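Rhamnose ABC transporter, periplasmic rhamnose-binding protein (Kribbella flavida, PDB 4KVF) probably binds a sugar, perhaps rhamnose, outside the membrane and passes it to an ABC transporter for uptake. Local coordinates at residues A[84-89]-A[111-116]; A[116-119]-A[123-126]; A[125-130]-A[282-287]; A[131-136]-A[319-324]; A[138-143]-A[286-291]. One frame throughout, in Å; residues are numbered along the deposited sequence.

Contact 1 (A[84-89]-A[111-116]); sequences SQVSYI and CPSLNQ
Ile89 and Ser113 face each other where helices 85-94 and 111-119 run side by side, and Leu114, next in the helix, completes the contact. The CG2 methyl of Ile89 lies against Ser113 OG at 3.4 Å, while its CD1 approaches the same hydroxyl oxygen at 3.6 Å, so both branches of the isoleucine lean on one small polar atom from the same side. That oxygen is not left to the hydrocarbon alone: it is hydrogen-bonded to the carbonyl of Val110, a turn back in the chain, which the chi1 of 62° makes possible by holding OG over its own backbone. Ile89 CD1 goes on to meet Leu114 CD2 at 3.8 Å, the two side chains crossing at about a right angle. Val86, one turn before Ile89, adds a marginal touch of CG1. Cutting this isoleucine back to an alanine is likely to strip Ser113 and the Leu114 methyl of their apolar cover and open a gap between the helices. The first helix is fixed at its start by Ser84, an N-cap whose OG accepts from Ser87 N at 3.2 Å; Ser87 OG returns a bond of 2.6 Å to Ser84 O. The short helical pieces are nearly parallel, 12° apart, with axes 9.4 Å from each other, and the small serine allows the CA atoms of Ile89 and Ser113 to come within 6.6 Å. Around them, Ile89 also rests on Leu45 of strand 41-45, Gln85 is tied to Ala103 and Asn105 beyond strand 99-102, and Leu114 reaches Val124 of strand 123-127.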
# COMPACT_ATOMS: atom_id res chain seq x y z
N SER A 84 -1.79 -20.79 -11.12
CA SER A 84 -2.55 -20.27 -9.99
C SER A 84 -1.67 -20.07 -8.76
O SER A 84 -0.65 -20.73 -8.59
CB SER A 84 -3.65 -21.25 -9.63
OG SER A 84 -3.09 -22.45 -9.13
N GLN A 85 -2.08 -19.17 -7.88
CA GLN A 85 -1.38 -19.02 -6.62
C GLN A 85 -1.48 -20.28 -5.78
O GLN A 85 -0.59 -20.57 -4.99
CB GLN A 85 -1.94 -17.84 -5.84
CG GLN A 85 -1.50 -16.50 -6.39
CD GLN A 85 -1.87 -15.39 -5.45
OE1 GLN A 85 -3.02 -15.30 -5.02
NE2 GLN A 85 -0.89 -14.55 -5.11
N VAL A 86 -2.56 -21.03 -5.95
CA VAL A 86 -2.74 -22.28 -5.21
C VAL A 86 -1.58 -23.26 -5.46
O VAL A 86 -1.08 -23.90 -4.53
CB VAL A 86 -4.12 -22.90 -5.52
CG1 VAL A 86 -4.26 -24.30 -4.93
CG2 VAL A 86 -5.21 -21.97 -4.99
N SER A 87 -1.12 -23.35 -6.71
CA SER A 87 -0.03 -24.26 -7.07
C SER A 87 1.23 -23.90 -6.28
O SER A 87 1.94 -24.77 -5.77
CB SER A 87 0.25 -24.24 -8.57
OG SER A 87 0.70 -22.96 -8.99
N TYR A 88 1.47 -22.60 -6.13
CA TYR A 88 2.62 -22.14 -5.37
C TYR A 88 2.47 -22.38 -3.87
O TYR A 88 3.41 -22.79 -3.21
CB TYR A 88 2.92 -20.65 -5.66
CG TYR A 88 3.38 -20.41 -7.08
CD1 TYR A 88 4.69 -20.67 -7.47
CD2 TYR A 88 2.50 -19.94 -8.04
CE1 TYR A 88 5.11 -20.45 -8.77
CE2 TYR A 88 2.91 -19.73 -9.36
CZ TYR A 88 4.21 -19.99 -9.72
OH TYR A 88 4.62 -19.77 -11.01
N ILE A 89 1.28 -22.14 -3.33
CA ILE A 89 1.05 -22.37 -1.91
C ILE A 89 1.27 -23.86 -1.58
O ILE A 89 1.87 -24.21 -0.56
CB ILE A 89 -0.38 -21.97 -1.51
CG1 ILE A 89 -0.54 -20.45 -1.61
CG2 ILE A 89 -0.70 -22.48 -0.07
CD1 ILE A 89 -1.99 -19.98 -1.61
N CYS A 111 -8.06 -20.26 0.17
CA CYS A 111 -8.43 -20.72 1.51
C CYS A 111 -8.13 -22.19 1.82
O CYS A 111 -7.54 -22.48 2.87
CB CYS A 111 -9.89 -20.38 1.85
SG CYS A 111 -10.11 -18.67 2.34
N PRO A 112 -8.56 -23.12 0.93
CA PRO A 112 -8.31 -24.53 1.25
C PRO A 112 -6.83 -24.84 1.46
O PRO A 112 -6.49 -25.49 2.46
CB PRO A 112 -8.84 -25.26 0.00
CG PRO A 112 -9.94 -24.37 -0.48
CD PRO A 112 -9.41 -22.97 -0.26
N SER A 113 -5.97 -24.37 0.56
CA SER A 113 -4.54 -24.66 0.69
C SER A 113 -3.92 -23.89 1.86
O SER A 113 -3.10 -24.45 2.60
CB SER A 113 -3.80 -24.37 -0.62
OG SER A 113 -3.90 -23.00 -0.97
N LEU A 114 -4.29 -22.62 2.05
CA LEU A 114 -3.78 -21.88 3.20
C LEU A 114 -4.17 -22.54 4.53
O LEU A 114 -3.36 -22.61 5.45
CB LEU A 114 -4.21 -20.41 3.19
CG LEU A 114 -3.55 -19.55 2.10
CD1 LEU A 114 -4.03 -18.11 2.20
CD2 LEU A 114 -2.02 -19.60 2.20
N ASN A 115 -5.40 -23.04 4.62
CA ASN A 115 -5.83 -23.69 5.86
C ASN A 115 -5.18 -25.06 6.03
O ASN A 115 -4.97 -25.52 7.15
CB ASN A 115 -7.36 -23.75 5.96
CG ASN A 115 -7.94 -22.44 6.47
OD1 ASN A 115 -7.30 -21.72 7.25
ND2 ASN A 115 -9.16 -22.12 6.03
N GLN A 116 -4.85 -25.69 4.91
CA GLN A 116 -4.07 -26.92 4.96
C GLN A 116 -2.69 -26.61 5.54
O GLN A 116 -2.16 -27.37 6.35
CB GLN A 116 -3.93 -27.52 3.56
CG GLN A 116 -3.18 -28.83 3.53
CD GLN A 116 -4.09 -30.03 3.59
OE1 GLN A 116 -5.06 -30.06 4.35
NE2 GLN A 116 -3.80 -31.04 2.77

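Contact 2 (A[116-119]-A[123-126]); sequences QARK and KVVT
In the beta-alpha-beta crossover formed by strand 99-102, helix 111-119 and strand 123-127, Ala117 and Arg118 bring the helix down onto Val124, near the start of the second strand. The CG2 methyl of Val124 is the shared point. Arg118 CG touches Val124 CG2 at 3.7 Å, the two side chains crossing at about a right angle. Somewhat farther off, Ala117 CB lies 4.3 Å from Val124 CG2. Arg118 thus offers an aliphatic methylene to the valine before its chain bends at chi3 (82°) and carries the guanidinium onward. There NH2 forms a salt bridge with Asp137, and NH1 bonds to Asn115 one turn earlier in the helix. Asp137 also accepts from the backbone N of Val124, so a single carboxylate fastens both the arginine and the strand it packs on. Separately, one water spans the helix and the strand: it donates to Arg118 O at 2.8 Å and accepts weakly from Lys123 NZ at 3.3 Å. No direct hydrogen bond joins the two segments. The apolar stem and the charged end of Arg118 therefore do separate work, the stem packing on buried Val124 and the head pairing with Asp137 and probably offsetting its negative charge, which is likely to be steadied further by the Val124 N-H.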
# COMPACT_ATOMS: atom_id res chain seq x y z
N GLN A 116 -4.85 -25.69 4.91
CA GLN A 116 -4.07 -26.92 4.96
C GLN A 116 -2.69 -26.61 5.54
O GLN A 116 -2.16 -27.37 6.35
CB GLN A 116 -3.93 -27.52 3.56
CG GLN A 116 -3.18 -28.83 3.53
CD GLN A 116 -4.09 -30.03 3.59
OE1 GLN A 116 -5.06 -30.06 4.35
NE2 GLN A 116 -3.80 -31.04 2.77
N ALA A 117 -2.11 -25.48 5.12
CA ALA A 117 -0.82 -25.05 5.66
C ALA A 117 -0.92 -24.81 7.16
O ALA A 117 -0.10 -25.30 7.93
CB ALA A 117 -0.32 -23.79 4.95
N ARG A 118 -1.95 -24.08 7.58
CA ARG A 118 -2.11 -23.78 9.00
C ARG A 118 -2.32 -25.03 9.85
O ARG A 118 -1.85 -25.09 10.99
CB ARG A 118 -3.21 -22.75 9.22
CG ARG A 118 -2.98 -21.45 8.48
CD ARG A 118 -4.24 -20.62 8.46
NE ARG A 118 -4.40 -19.88 9.70
CZ ARG A 118 -5.56 -19.43 10.16
NH1 ARG A 118 -6.68 -19.68 9.49
NH2 ARG A 118 -5.60 -18.74 11.29
N LYS A 119 -3.03 -26.02 9.31
CA LYS A 119 -3.18 -27.32 9.98
C LYS A 119 -1.83 -27.99 10.19
O LYS A 119 -1.67 -28.78 11.13
CB LYS A 119 -4.10 -28.25 9.17
CG LYS A 119 -5.57 -28.19 9.57
N LYS A 123 2.53 -20.82 9.77
CA LYS A 123 1.82 -19.54 9.95
C LYS A 123 1.63 -18.81 8.63
O LYS A 123 2.52 -18.76 7.78
CB LYS A 123 2.56 -18.65 10.97
CG LYS A 123 2.77 -19.32 12.32
CD LYS A 123 1.45 -19.76 12.96
CE LYS A 123 1.69 -20.81 14.03
NZ LYS A 123 0.41 -21.23 14.67
N VAL A 124 0.45 -18.23 8.45
CA VAL A 124 0.11 -17.58 7.20
C VAL A 124 -0.16 -16.10 7.43
O VAL A 124 -1.04 -15.73 8.20
CB VAL A 124 -1.12 -18.23 6.54
CG1 VAL A 124 -1.55 -17.42 5.33
CG2 VAL A 124 -0.80 -19.66 6.14
N VAL A 125 0.65 -15.27 6.79
CA VAL A 125 0.52 -13.82 6.85
C VAL A 125 0.23 -13.30 5.45
O VAL A 125 1.03 -13.45 4.52
CB VAL A 125 1.82 -13.18 7.36
CG1 VAL A 125 1.72 -11.67 7.32
CG2 VAL A 125 2.12 -13.67 8.77
N THR A 126 -0.92 -12.68 5.27
CA THR A 126 -1.20 -12.06 3.99
C THR A 126 -0.63 -10.65 3.97
O THR A 126 -0.35 -10.06 5.02
CB THR A 126 -2.71 -12.03 3.72
OG1 THR A 126 -3.37 -11.52 4.88
CG2 THR A 126 -3.22 -13.44 3.47
O HOH W 1 -0.67 -22.68 11.91

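Contact 3 (A[125-130]-A[282-287]); sequences VTFDSD and ADIGYL
The ring of Phe127 meets Ile284 obliquely, its CD2 lying 3.9 Å from the CG2 methyl, which also reaches Phe127 CB at 4.0 Å. The Phe127 side chain also touches Val101 of strand 99-102 and Glu57 of helix 52-67, so sheet and helix both border it. The Phe127 and Ile284 side chains cross at about a right angle; CB is already next to the methyl by the course of the strand, and a chi1 of 75°, with CG between the backbone N and the carbonyl carbon, turns the ring so that CD2 comes beside it too. A second flat group, the carboxylate of Asp128, approaches the other branch of Ile284 more loosely, OD2 standing 4.4 Å from CD1. Where strand 123-127 ends, the chain folds sharply: Asp128 is the centre of a classic gamma turn, closed by Ser129 N to Phe127 O at 2.7 Å. Spanning the turn, Thr126 OG1 donates to Asp130 OD1 at 2.7 Å, arriving 43° out of the carboxylate plane and folding the loop back on the strand. Helix 281-296 is joined to this strand end mainly by hydrocarbon, with no polar bond between the segments. The approach of Asp128 OD2 to Ile284 is a loose, non-bonding one, and the polar tie of Asp128 goes instead from OD1 to Gln142 NE2.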
# COMPACT_ATOMS: atom_id res chain seq x y z
N VAL A 125 0.65 -15.27 6.79
CA VAL A 125 0.52 -13.82 6.85
C VAL A 125 0.23 -13.30 5.45
O VAL A 125 1.03 -13.45 4.52
CB VAL A 125 1.82 -13.18 7.36
CG1 VAL A 125 1.72 -11.67 7.32
CG2 VAL A 125 2.12 -13.67 8.77
N THR A 126 -0.92 -12.68 5.27
CA THR A 126 -1.20 -12.06 3.99
C THR A 126 -0.63 -10.65 3.97
O THR A 126 -0.35 -10.06 5.02
CB THR A 126 -2.71 -12.03 3.72
OG1 THR A 126 -3.37 -11.52 4.88
CG2 THR A 126 -3.22 -13.44 3.47
N PHE A 127 -0.45 -10.11 2.78
CA PHE A 127 0.02 -8.74 2.63
C PHE A 127 -0.49 -8.14 1.35
O PHE A 127 -0.79 -8.86 0.40
CB PHE A 127 1.56 -8.65 2.72
CG PHE A 127 2.28 -9.13 1.49
CD1 PHE A 127 2.48 -10.48 1.27
CD2 PHE A 127 2.80 -8.23 0.57
CE1 PHE A 127 3.17 -10.93 0.15
CE2 PHE A 127 3.48 -8.67 -0.56
CZ PHE A 127 3.67 -10.02 -0.76
N ASP A 128 -0.63 -6.82 1.34
CA ASP A 128 -1.12 -6.08 0.18
C ASP A 128 -2.61 -6.33 -0.06
O ASP A 128 -3.42 -5.42 0.06
CB ASP A 128 -0.30 -6.40 -1.08
CG ASP A 128 0.23 -5.16 -1.75
OD1 ASP A 128 -0.59 -4.31 -2.16
OD2 ASP A 128 1.47 -5.03 -1.88
N SER A 129 -2.96 -7.56 -0.40
CA SER A 129 -4.35 -7.96 -0.58
C SER A 129 -4.62 -9.15 0.33
O SER A 129 -3.86 -10.11 0.36
CB SER A 129 -4.63 -8.33 -2.03
OG SER A 129 -4.49 -7.19 -2.86
N ASP A 130 -5.72 -9.06 1.07
CA ASP A 130 -6.00 -10.02 2.13
C ASP A 130 -6.78 -11.23 1.62
O ASP A 130 -7.45 -11.17 0.57
CB ASP A 130 -6.78 -9.31 3.23
CG ASP A 130 -6.77 -10.06 4.55
OD1 ASP A 130 -6.05 -11.08 4.66
OD2 ASP A 130 -7.45 -9.59 5.47
N ALA A 282 9.07 -1.96 0.86
CA ALA A 282 10.06 -2.75 1.58
C ALA A 282 9.64 -2.97 3.03
O ALA A 282 9.87 -4.04 3.61
CB ALA A 282 11.45 -2.10 1.51
N ASP A 283 8.99 -1.97 3.62
CA ASP A 283 8.55 -2.11 5.01
C ASP A 283 7.41 -3.10 5.14
O ASP A 283 7.23 -3.70 6.20
CB ASP A 283 8.11 -0.76 5.60
CG ASP A 283 9.27 0.20 5.80
OD1 ASP A 283 10.43 -0.25 5.87
OD2 ASP A 283 9.01 1.43 5.90
N ILE A 284 6.63 -3.27 4.08
CA ILE A 284 5.55 -4.25 4.11
C ILE A 284 6.13 -5.66 4.25
O ILE A 284 5.71 -6.45 5.10
CB ILE A 284 4.68 -4.18 2.83
CG1 ILE A 284 4.12 -2.77 2.63
CG2 ILE A 284 3.54 -5.20 2.90
CD1 ILE A 284 3.39 -2.61 1.31
N GLY A 285 7.12 -5.97 3.42
CA GLY A 285 7.75 -7.28 3.46
C GLY A 285 8.51 -7.50 4.75
O GLY A 285 8.53 -8.59 5.32
N TYR A 286 9.18 -6.43 5.21
CA TYR A 286 9.93 -6.47 6.46
C TYR A 286 9.00 -6.73 7.64
O TYR A 286 9.24 -7.61 8.47
CB TYR A 286 10.70 -5.14 6.61
CG TYR A 286 11.61 -5.03 7.80
CD1 TYR A 286 11.10 -4.77 9.07
CD2 TYR A 286 12.99 -5.13 7.66
CE1 TYR A 286 11.94 -4.64 10.17
CE2 TYR A 286 13.83 -5.01 8.75
CZ TYR A 286 13.30 -4.76 10.00
OH TYR A 286 14.14 -4.64 11.10
N LEU A 287 7.90 -5.97 7.72
CA LEU A 287 6.95 -6.17 8.79
C LEU A 287 6.34 -7.57 8.72
O LEU A 287 6.15 -8.20 9.75
CB LEU A 287 5.86 -5.09 8.74
CG LEU A 287 4.73 -5.22 9.77
CD1 LEU A 287 5.27 -5.35 11.20
CD2 LEU A 287 3.78 -4.02 9.67

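Contact 4 (A[131-136]-A[319-324]); sequences AAKTCR and GAAGEI
Arg136 reaches Ala321 by a folded route: chi1 (80°) places CG between the backbone N and the carbonyl carbon, chi2 (-68°) bends the chain again, and the guanidinium then swings out to the carbonyl of Ala321. Both end nitrogens close on that one oxygen, NH2 to Ala321 O at 2.9 Å and NH1 to the same Ala321 O at 3.0 Å. The acceptor lies in the guanidinium plane, at its edge, and NH2 comes nearly along the C=O axis, with an angle of 165° at the oxygen. Over one face of the guanidinium, 3.6 Å from its plane and offset toward the rim, stands the CA of Lys133, whose CD also touches Ala321 CB at 4.1 Å. Arg136 belongs to the loop between strands 123-127 and 138-141 of the parallel sheet, and Ala321 to a tight turn leading into strand 323-325 at the sheet's edge. With Ala321 and Gly322 both at positive phi, this is a type I' beta turn, closed by Glu323 N to Ala320 O at 3.1 Å. Glycine suits the second corner, where a CB would press on Arg136 NH1. The third nitrogen of the arginine, NE, makes a salt bridge to Asp130 OD1, fixing the rotation of the group. With a leucine in its place, Ala321 O would probably lose its NH1 and NH2 donors and Asp130 its cationic mate. The neighbouring Cys135 is bonded in a disulfide to Cys111, which ties the same loop to helix 111-119.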
# COMPACT_ATOMS: atom_id res chain seq x y z
N ALA A 131 -6.70 -12.34 2.36
CA ALA A 131 -7.55 -13.50 2.11
C ALA A 131 -8.74 -13.42 3.06
O ALA A 131 -8.78 -12.53 3.91
CB ALA A 131 -6.77 -14.80 2.33
N ALA A 132 -9.71 -14.32 2.91
CA ALA A 132 -10.82 -14.37 3.85
C ALA A 132 -10.25 -14.49 5.26
O ALA A 132 -9.22 -15.14 5.46
CB ALA A 132 -11.75 -15.53 3.55
N LYS A 133 -10.91 -13.86 6.23
CA LYS A 133 -10.33 -13.71 7.57
C LYS A 133 -9.99 -15.04 8.24
O LYS A 133 -9.08 -15.12 9.07
CB LYS A 133 -11.25 -12.87 8.48
CG LYS A 133 -11.69 -11.53 7.88
CD LYS A 133 -10.51 -10.64 7.51
CE LYS A 133 -10.93 -9.21 7.18
NZ LYS A 133 -11.83 -9.11 5.99
N THR A 134 -10.71 -16.09 7.86
CA THR A 134 -10.55 -17.42 8.44
C THR A 134 -9.49 -18.29 7.77
O THR A 134 -9.41 -19.48 8.04
CB THR A 134 -11.88 -18.20 8.41
OG1 THR A 134 -12.37 -18.22 7.06
CG2 THR A 134 -12.92 -17.52 9.30
N CYS A 135 -8.67 -17.69 6.90
CA CYS A 135 -7.69 -18.45 6.13
C CYS A 135 -6.28 -17.90 6.29
O CYS A 135 -5.38 -18.25 5.54
CB CYS A 135 -8.06 -18.44 4.64
SG CYS A 135 -9.82 -18.86 4.37
N ARG A 136 -6.09 -17.00 7.25
CA ARG A 136 -4.74 -16.53 7.57
C ARG A 136 -4.65 -16.08 9.03
O ARG A 136 -5.66 -15.77 9.66
CB ARG A 136 -4.30 -15.40 6.62
CG ARG A 136 -4.85 -14.01 6.96
CD ARG A 136 -6.35 -13.86 6.77
NE ARG A 136 -6.72 -12.45 6.96
CZ ARG A 136 -7.03 -11.90 8.12
NH1 ARG A 136 -7.06 -12.63 9.23
NH2 ARG A 136 -7.31 -10.60 8.18
N GLY A 319 -4.62 -5.32 15.18
CA GLY A 319 -5.95 -4.74 15.18
C GLY A 319 -7.04 -5.79 15.03
O GLY A 319 -6.79 -6.98 15.22
N ALA A 320 -8.24 -5.36 14.68
CA ALA A 320 -9.35 -6.29 14.51
C ALA A 320 -9.05 -7.31 13.40
O ALA A 320 -8.43 -6.97 12.39
CB ALA A 320 -10.63 -5.54 14.22
N ALA A 321 -9.49 -8.55 13.62
CA ALA A 321 -9.39 -9.62 12.62
C ALA A 321 -7.96 -9.89 12.14
O ALA A 321 -7.76 -10.32 11.01
CB ALA A 321 -10.30 -9.33 11.43
N GLY A 322 -6.98 -9.66 13.00
CA GLY A 322 -5.61 -9.97 12.67
C GLY A 322 -4.93 -8.99 11.74
O GLY A 322 -3.84 -9.25 11.24
N GLU A 323 -5.56 -7.84 11.52
CA GLU A 323 -4.96 -6.82 10.66
C GLU A 323 -3.89 -6.06 11.41
O GLU A 323 -4.12 -5.57 12.53
CB GLU A 323 -6.02 -5.83 10.15
CG GLU A 323 -5.42 -4.69 9.37
CD GLU A 323 -6.46 -3.78 8.75
OE1 GLU A 323 -6.92 -2.84 9.43
OE2 GLU A 323 -6.84 -4.03 7.59
N ILE A 324 -2.71 -5.98 10.80
CA ILE A 324 -1.61 -5.21 11.34
C ILE A 324 -1.30 -4.09 10.35
O ILE A 324 -0.94 -4.34 9.21
CB ILE A 324 -0.35 -6.09 11.51
CG1 ILE A 324 -0.68 -7.28 12.42
CG2 ILE A 324 0.80 -5.28 12.08
CD1 ILE A 324 0.44 -8.33 12.51

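Contact 5 (A[138-143]-A[286-291]); sequences AFINQA and YLAAYA
Ile140 presses all its branches into helix 281-296. Its CG2 methyl meets Leu287 CD2 at 3.7 Å, CG1 lies over the helix backbone at Ala288 CA, also 3.7 Å away, and CD1 reaches Ala291 CB at 3.9 Å. The hooked chain makes this spread possible: with chi1 at -51° and chi2 at -54°, CD1 turns toward Ala291 while CG2 stays with the leucine. Two of the three helix partners are alanines, and the small Ala288 lets the CA atoms of Ile140 and Ala288 approach to 6.2 Å. The contact is that of an alpha-beta-alpha (three-layer) sandwich, here a helix on one face of the parallel sheet; it runs nearly antiparallel to strand 138-141, at 160°, with the axes 9.0 Å apart. Around Ile140, its neighbours in the sheet add side walls: Val125 and Phe127 from strand 123-127, Ile324 from strand 323-325, which touches Ala291 as well. Farther out, the back of the helix is held by helix 52-67, where Ala289 packs on Ala64 and Val65, and Tyr290 bonds through its hydroxyl to Glu67.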
# COMPACT_ATOMS: atom_id res chain seq x y z
N ALA A 138 -2.62 -13.46 10.16
CA ALA A 138 -2.51 -12.00 10.21
C ALA A 138 -2.43 -11.42 8.81
O ALA A 138 -2.04 -12.11 7.86
CB ALA A 138 -1.29 -11.57 11.03
N PHE A 139 -2.80 -10.15 8.69
CA PHE A 139 -2.76 -9.44 7.41
C PHE A 139 -1.96 -8.16 7.58
O PHE A 139 -2.28 -7.34 8.44
CB PHE A 139 -4.19 -9.12 6.94
CG PHE A 139 -4.26 -8.12 5.81
CD1 PHE A 139 -3.53 -8.29 4.65
CD2 PHE A 139 -5.10 -7.02 5.91
CE1 PHE A 139 -3.62 -7.36 3.61
CE2 PHE A 139 -5.20 -6.10 4.88
CZ PHE A 139 -4.46 -6.27 3.73
N ILE A 140 -0.92 -7.99 6.77
CA ILE A 140 -0.17 -6.74 6.82
C ILE A 140 -0.77 -5.75 5.82
O ILE A 140 -0.68 -5.94 4.61
CB ILE A 140 1.33 -6.94 6.49
CG1 ILE A 140 1.92 -8.08 7.34
CG2 ILE A 140 2.09 -5.61 6.74
CD1 ILE A 140 1.69 -7.91 8.86
N ASN A 141 -1.38 -4.70 6.36
CA ASN A 141 -2.01 -3.66 5.56
C ASN A 141 -1.11 -2.43 5.50
O ASN A 141 -0.76 -1.86 6.55
CB ASN A 141 -3.36 -3.28 6.17
CG ASN A 141 -4.21 -2.46 5.22
OD1 ASN A 141 -3.77 -2.13 4.12
ND2 ASN A 141 -5.45 -2.18 5.62
N GLN A 142 -0.72 -2.03 4.29
CA GLN A 142 0.27 -0.96 4.14
C GLN A 142 -0.25 0.36 4.64
O GLN A 142 0.52 1.19 5.15
CB GLN A 142 0.74 -0.82 2.68
CG GLN A 142 -0.37 -0.57 1.69
CD GLN A 142 -0.85 -1.85 1.04
OE1 GLN A 142 -1.13 -2.83 1.72
NE2 GLN A 142 -0.92 -1.85 -0.29
N ALA A 143 -1.56 0.55 4.53
CA ALA A 143 -2.19 1.77 5.04
C ALA A 143 -3.68 1.54 4.97
O ALA A 143 -4.14 0.93 4.01
CB ALA A 143 -1.80 2.98 4.19
N TYR A 286 9.18 -6.43 5.21
CA TYR A 286 9.93 -6.47 6.46
C TYR A 286 9.00 -6.73 7.64
O TYR A 286 9.24 -7.61 8.47
CB TYR A 286 10.70 -5.14 6.61
CG TYR A 286 11.61 -5.03 7.80
CD1 TYR A 286 11.10 -4.77 9.07
CD2 TYR A 286 12.99 -5.13 7.66
CE1 TYR A 286 11.94 -4.64 10.17
CE2 TYR A 286 13.83 -5.01 8.75
CZ TYR A 286 13.30 -4.76 10.00
OH TYR A 286 14.14 -4.64 11.10
N LEU A 287 7.90 -5.97 7.72
CA LEU A 287 6.95 -6.17 8.79
C LEU A 287 6.34 -7.57 8.72
O LEU A 287 6.15 -8.20 9.75
CB LEU A 287 5.86 -5.09 8.74
CG LEU A 287 4.73 -5.22 9.77
CD1 LEU A 287 5.27 -5.35 11.20
CD2 LEU A 287 3.78 -4.02 9.67
N ALA A 288 6.04 -8.05 7.52
CA ALA A 288 5.44 -9.37 7.38
C ALA A 288 6.33 -10.48 7.96
O ALA A 288 5.83 -11.39 8.62
CB ALA A 288 5.11 -9.67 5.91
N ALA A 289 7.64 -10.37 7.75
CA ALA A 289 8.57 -11.36 8.30
C ALA A 289 8.55 -11.37 9.83
O ALA A 289 8.52 -12.43 10.46
CB ALA A 289 9.98 -11.12 7.79
N TYR A 290 8.56 -10.19 10.44
CA TYR A 290 8.53 -10.15 11.90
C TYR A 290 7.20 -10.64 12.48
O TYR A 290 7.18 -11.30 13.51
CB TYR A 290 8.88 -8.74 12.43
CG TYR A 290 10.37 -8.51 12.54
CD1 TYR A 290 11.07 -8.91 13.68
CD2 TYR A 290 11.09 -7.92 11.50
CE1 TYR A 290 12.44 -8.72 13.78
CE2 TYR A 290 12.47 -7.74 11.60
CZ TYR A 290 13.13 -8.13 12.74
OH TYR A 290 14.50 -7.95 12.84
N ALA A 291 6.10 -10.32 11.81
CA ALA A 291 4.79 -10.78 12.27
C ALA A 291 4.72 -12.30 12.20
O ALA A 291 4.27 -12.97 13.14
CB ALA A 291 3.70 -10.16 11.40

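The five contacts belong to the lobe built on the six-stranded parallel sheet, in strand order 2-1-3-4-5-6. Contacts 1 and 2 share helix 111-119, with centres 9 Å apart, and contact 2 hands on to contact 3 through strand 123-127. Contacts 3 and 5 lie 4 Å apart, centre to centre, both under helix 281-296, on the neighbouring strands 123-127 and 138-141. Contact 4 secures the loop between those strands to edge strand 323-325, and is linked to contact 1 by the Cys111-Cys135 disulfide. Along the chain, contacts 1 and 2 close early, whereas 3, 4 and 5 bring distant late residues back, so late segments complete the lobe after the chain has built the four-stranded sheet.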